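Local structure of protein FLUORESCENT IN BLUE LIGHT, chloroplastic (Arabidopsis thaliana, 4YVO) at residues A[59-62]-A[63-67]; A[116-119]-A[120-124]. The protein acts in chloroplasts as a negative regulator of tetrapyrrole and chlorophyll biosynthesis, probably by repressing the glutamyl-tRNA reductase HEMA1, with which its TPR domain forms a complex. All blocks are in the same frame, centred on the assembly; numbering follows the deposited sequence.

Interaction 1. Residues A[59-62]-A[63-67]; sequences GKTF and LRNQE
A bend at chi3 of Arg64 (-49°) folds its guanidinium back along the helix toward Thr61, whose OG1, anti to the carbonyl carbon (chi1 -63°), lies on the side from which the guanidinium returns. NH2 of Arg64 gives a weak, strongly bent hydrogen bond to Thr61 OG1 at 3.0 Å. A water at the guanidinium edge closes a small ring: it accepts from Arg64 NH1 and is also hydrogen-bonded to Thr61 OG1. Thr61 CA lies under one face of the guanidinium, near the rim and 3.5 Å from its plane, and the threonine hydroxyl is bonded to Lys57 O one turn back. A long, flexible arginine suits this exposed flank, because it can cover the helix surface while still meeting water.

The last helical turn keeps its regular bonds from Leu63 N to Gly59 O and from Arg64 N to Lys60 O. A Schellman motif then ends the helix: Glu67 N reaches Phe62 O at 2.8 Å (N-H...O angle 154°), and Gln66 N bonds to Leu63 O. Gln66 takes up the positive phi of the C-prime position. Glu67, already the N-cap residue of the next helix, sets OE1 3.4 Å from Phe62 CD1, in the ring plane and at its edge, where the weakly positive ring hydrogens probably favour a carboxylate oxygen.

Within TPR 1 the turn leads directly from helix 48-64 into helix 68-84, against which the Phe62 ring packs at Lys70, Ala71 and Glu74. The carbonyl of Leu63 accepts a hydrogen bond from Arg104 of helix 88-104.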
loop_
_atom_site.group_PDB
_atom_site.type_symbol
_atom_site.label_atom_id
_atom_site.label_comp_id
_atom_site.label_asym_id
_atom_site.label_seq_id
_atom_site.Cartn_x
_atom_site.Cartn_y
_atom_site.Cartn_z
ATOM N N GLY A 59 -4.708 10.895 5.867
ATOM C CA GLY A 59 -4.935 10.009 4.737
ATOM C C GLY A 59 -5.881 8.868 5.085
ATOM O O GLY A 59 -6.827 8.580 4.341
ATOM N N LYS A 60 -5.641 8.217 6.218
ATOM C CA LYS A 60 -6.497 7.115 6.647
ATOM C C LYS A 60 -7.934 7.573 6.889
ATOM O O LYS A 60 -8.883 6.860 6.557
ATOM C CB LYS A 60 -5.927 6.431 7.896
ATOM C CG LYS A 60 -4.643 5.663 7.622
ATOM C CD LYS A 60 -3.960 5.232 8.918
ATOM C CE LYS A 60 -4.487 3.899 9.418
ATOM N NZ LYS A 60 -3.806 2.749 8.764
ATOM N N THR A 61 -8.095 8.766 7.457
ATOM C CA THR A 61 -9.428 9.312 7.709
ATOM C C THR A 61 -10.166 9.586 6.397
ATOM O O THR A 61 -11.335 9.223 6.248
ATOM C CB THR A 61 -9.357 10.583 8.571
ATOM O OG1 THR A 61 -8.800 10.252 9.851
ATOM C CG2 THR A 61 -10.749 11.176 8.771
ATOM N N PHE A 62 -9.486 10.206 5.437
ATOM C CA PHE A 62 -10.095 10.428 4.128
ATOM C C PHE A 62 -10.537 9.098 3.504
ATOM O O PHE A 62 -11.622 9.005 2.935
ATOM C CB PHE A 62 -9.126 11.148 3.185
ATOM C CG PHE A 62 -9.043 12.635 3.403
ATOM C CD1 PHE A 62 -10.190 13.412 3.476
ATOM C CD2 PHE A 62 -7.807 13.257 3.524
ATOM C CE1 PHE A 62 -10.102 14.790 3.670
ATOM C CE2 PHE A 62 -7.713 14.629 3.722
ATOM C CZ PHE A 62 -8.862 15.395 3.791
ATOM N N LEU A 63 -9.695 8.072 3.615
ATOM C CA LEU A 63 -10.032 6.746 3.099
ATOM C C LEU A 63 -11.287 6.195 3.752
ATOM O O LEU A 63 -12.194 5.709 3.067
ATOM C CB LEU A 63 -8.883 5.757 3.316
ATOM C CG LEU A 63 -7.876 5.541 2.190
ATOM C CD1 LEU A 63 -7.060 4.299 2.505
ATOM C CD2 LEU A 63 -8.573 5.402 0.845
ATOM N N ARG A 64 -11.343 6.274 5.081
ATOM C CA ARG A 64 -12.497 5.789 5.831
ATOM C C ARG A 64 -13.769 6.526 5.433
ATOM O O ARG A 64 -14.866 5.971 5.493
ATOM C CB ARG A 64 -12.280 5.948 7.338
ATOM C CG ARG A 64 -11.257 5.002 7.940
ATOM C CD ARG A 64 -11.419 4.923 9.461
ATOM N NE ARG A 64 -11.502 6.244 10.082
ATOM C CZ ARG A 64 -10.444 6.966 10.433
ATOM N NH1 ARG A 64 -9.220 6.496 10.218
ATOM N NH2 ARG A 64 -10.607 8.159 10.994
ATOM N N ASN A 65 -13.615 7.781 5.032
ATOM C CA ASN A 65 -14.752 8.617 4.679
ATOM C C ASN A 65 -15.022 8.657 3.176
ATOM O O ASN A 65 -15.733 9.541 2.690
ATOM C CB ASN A 65 -14.560 10.026 5.232
ATOM C CG ASN A 65 -14.664 10.073 6.744
ATOM O OD1 ASN A 65 -15.386 9.277 7.352
ATOM N ND2 ASN A 65 -13.962 11.014 7.359
ATOM N N GLN A 66 -14.463 7.688 2.452
ATOM C CA GLN A 66 -14.736 7.528 1.024
ATOM C C GLN A 66 -14.326 8.761 0.226
ATOM O O GLN A 66 -15.039 9.202 -0.678
ATOM C CB GLN A 66 -16.212 7.194 0.766
ATOM C CG GLN A 66 -16.671 5.846 1.314
ATOM C CD GLN A 66 -16.825 5.832 2.827
ATOM O OE1 GLN A 66 -17.469 6.708 3.414
ATOM N NE2 GLN A 66 -16.226 4.834 3.468
ATOM N N GLU A 67 -13.161 9.306 0.565
ATOM C CA GLU A 67 -12.604 10.458 -0.134
ATOM C C GLU A 67 -11.188 10.107 -0.604
ATOM O O GLU A 67 -10.193 10.618 -0.079
ATOM C CB GLU A 67 -12.654 11.687 0.784
ATOM C CG GLU A 67 -14.104 12.154 0.962
ATOM C CD GLU A 67 -14.399 12.993 2.206
ATOM O OE1 GLU A 67 -13.518 13.196 3.066
ATOM O OE2 GLU A 67 -15.558 13.446 2.322
HETATM O O HOH W 1 -6.813 8.149 11.014
#

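Interaction 2. Residues A[116-119]-A[120-124]; sequences SMVL and AISKR
Met117 and Ile121, one turn apart, meet on helix 108-125, in the part of the chain that belongs to TPR 2 of this tetratricopeptide repeat domain. Their apolar contact is light: the methyl CE of Met117 lies 4.0 Å from CD1 of Ile121, the two chains passing at a slant. A bend at chi3 of Met117 (56°) turns CE back toward the isoleucine. CG1 of Ile121 also rests on the carbonyl of the previous turn, 3.2 Å from Met117 O. The unbranched, bendable methionine chain reaches across to Leu79 and Gln83 of helix 68-84, while the buried, branched isoleucine fills space against helix 88-104, where both side chains touch Glu91. Leu119 packs on Ile131, Tyr135 and Ile138 of helix 131-144.

The backbone bonds are those of an uninterrupted alpha-helix. Ile121 N to Met117 O is short and nearly straight (2.8 Å, 171°), and Ala120 N bonds to Ser116 O, Lys123 N to Leu119 O. Ala120 adds little bulk, its CB lying 3.6 Å from Ser116 O.

Side-chain polar bonds come from the serines. Ser116 OG is bonded to Ile112 O of the preceding turn. Ser122 is buried, and a small hydroxyl there can be satisfied close to the helix: besides its bond within the turn, OG is hydrogen-bonded to Lys92 NZ and more weakly to Glu127 O. Val118 O accepts twice from this one residue, from Ser122 N at 3.1 Å and Ser122 OG at 2.8 Å, the two donors approaching opposite faces of the carbonyl plane.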
loop_
_atom_site.group_PDB
_atom_site.type_symbol
_atom_site.label_atom_id
_atom_site.label_comp_id
_atom_site.label_asym_id
_atom_site.label_seq_id
_atom_site.Cartn_x
_atom_site.Cartn_y
_atom_site.Cartn_z
ATOM N N SER A 116 3.195 -2.937 -4.642
ATOM C CA SER A 116 4.444 -3.628 -4.951
ATOM C C SER A 116 5.619 -3.011 -4.205
ATOM O O SER A 116 6.566 -3.708 -3.867
ATOM C CB SER A 116 4.716 -3.653 -6.456
ATOM O OG SER A 116 3.740 -4.450 -7.105
ATOM N N MET A 117 5.542 -1.709 -3.930
ATOM C CA MET A 117 6.584 -1.050 -3.143
ATOM C C MET A 117 6.657 -1.625 -1.738
ATOM O O MET A 117 7.742 -1.738 -1.173
ATOM C CB MET A 117 6.343 0.451 -3.037
ATOM C CG MET A 117 6.647 1.229 -4.271
ATOM S SD MET A 117 6.363 2.963 -3.923
ATOM C CE MET A 117 7.438 3.218 -2.519
ATOM N N VAL A 118 5.508 -1.962 -1.161
ATOM C CA VAL A 118 5.494 -2.586 0.155
ATOM C C VAL A 118 6.345 -3.853 0.115
ATOM O O VAL A 118 7.195 -4.074 0.982
ATOM C CB VAL A 118 4.064 -2.929 0.634
ATOM C CG1 VAL A 118 4.112 -3.651 1.970
ATOM C CG2 VAL A 118 3.222 -1.662 0.734
ATOM N N LEU A 119 6.141 -4.663 -0.919
ATOM C CA LEU A 119 6.910 -5.898 -1.079
ATOM C C LEU A 119 8.396 -5.617 -1.307
ATOM O O LEU A 119 9.268 -6.270 -0.724
ATOM C CB LEU A 119 6.360 -6.730 -2.240
ATOM C CG LEU A 119 4.889 -7.143 -2.088
ATOM C CD1 LEU A 119 4.475 -7.989 -3.277
ATOM C CD2 LEU A 119 4.628 -7.888 -0.782
ATOM N N ALA A 120 8.686 -4.641 -2.161
ATOM C CA ALA A 120 10.069 -4.348 -2.513
ATOM C C ALA A 120 10.857 -3.801 -1.327
ATOM O O ALA A 120 11.985 -4.227 -1.082
ATOM C CB ALA A 120 10.132 -3.388 -3.694
ATOM N N ILE A 121 10.256 -2.874 -0.579
ATOM C CA ILE A 121 10.912 -2.308 0.597
ATOM C C ILE A 121 11.140 -3.403 1.640
ATOM O O ILE A 121 12.200 -3.480 2.269
ATOM C CB ILE A 121 10.072 -1.159 1.204
ATOM C CG1 ILE A 121 9.969 0.017 0.226
ATOM C CG2 ILE A 121 10.652 -0.700 2.543
ATOM C CD1 ILE A 121 8.812 0.942 0.530
ATOM N N SER A 122 10.150 -4.272 1.808
ATOM C CA SER A 122 10.269 -5.362 2.774
ATOM C C SER A 122 11.442 -6.288 2.473
ATOM O O SER A 122 12.131 -6.730 3.386
ATOM C CB SER A 122 8.971 -6.157 2.846
ATOM O OG SER A 122 7.919 -5.333 3.337
ATOM N N LYS A 123 11.670 -6.577 1.198
ATOM C CA LYS A 123 12.807 -7.410 0.821
ATOM C C LYS A 123 14.123 -6.691 1.080
ATOM O O LYS A 123 15.056 -7.268 1.648
ATOM C CB LYS A 123 12.714 -7.843 -0.643
ATOM C CG LYS A 123 11.640 -8.877 -0.907
ATOM C CD LYS A 123 11.653 -9.291 -2.368
ATOM C CE LYS A 123 10.415 -10.080 -2.738
ATOM N NZ LYS A 123 10.282 -11.329 -1.957
ATOM N N ARG A 124 14.200 -5.429 0.676
ATOM C CA ARG A 124 15.423 -4.656 0.869
ATOM C C ARG A 124 15.794 -4.519 2.344
ATOM O O ARG A 124 16.973 -4.579 2.704
ATOM C CB ARG A 124 15.316 -3.275 0.217
ATOM C CG ARG A 124 15.376 -3.304 -1.302
ATOM C CD ARG A 124 15.663 -1.925 -1.883
ATOM N NE ARG A 124 14.665 -0.939 -1.473
ATOM C CZ ARG A 124 13.547 -0.679 -2.143
ATOM N NH1 ARG A 124 13.273 -1.325 -3.268
ATOM N NH2 ARG A 124 12.703 0.234 -1.687
#

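Both interactions run along a single helix, one at a helix end, the other where the helix runs on, and they differ in depth. Interaction 1 is a surface contact at the end of helix 48-64, in the stretch that holds TPR 1, and interaction 2 a partly buried one within helix 108-125, in the stretch of TPR 2; they lie on opposite sides of the chain's centre, with centres 24 Å apart and nearest atoms about 12 Å apart. The chemistry follows position: residues 59-67 use charged groups, water and a helix-ending turn, whereas residues 116-124 combine unbroken helical bonding with apolar side chains and a buried serine. Both have helices 68-84 and 88-104 as neighbours.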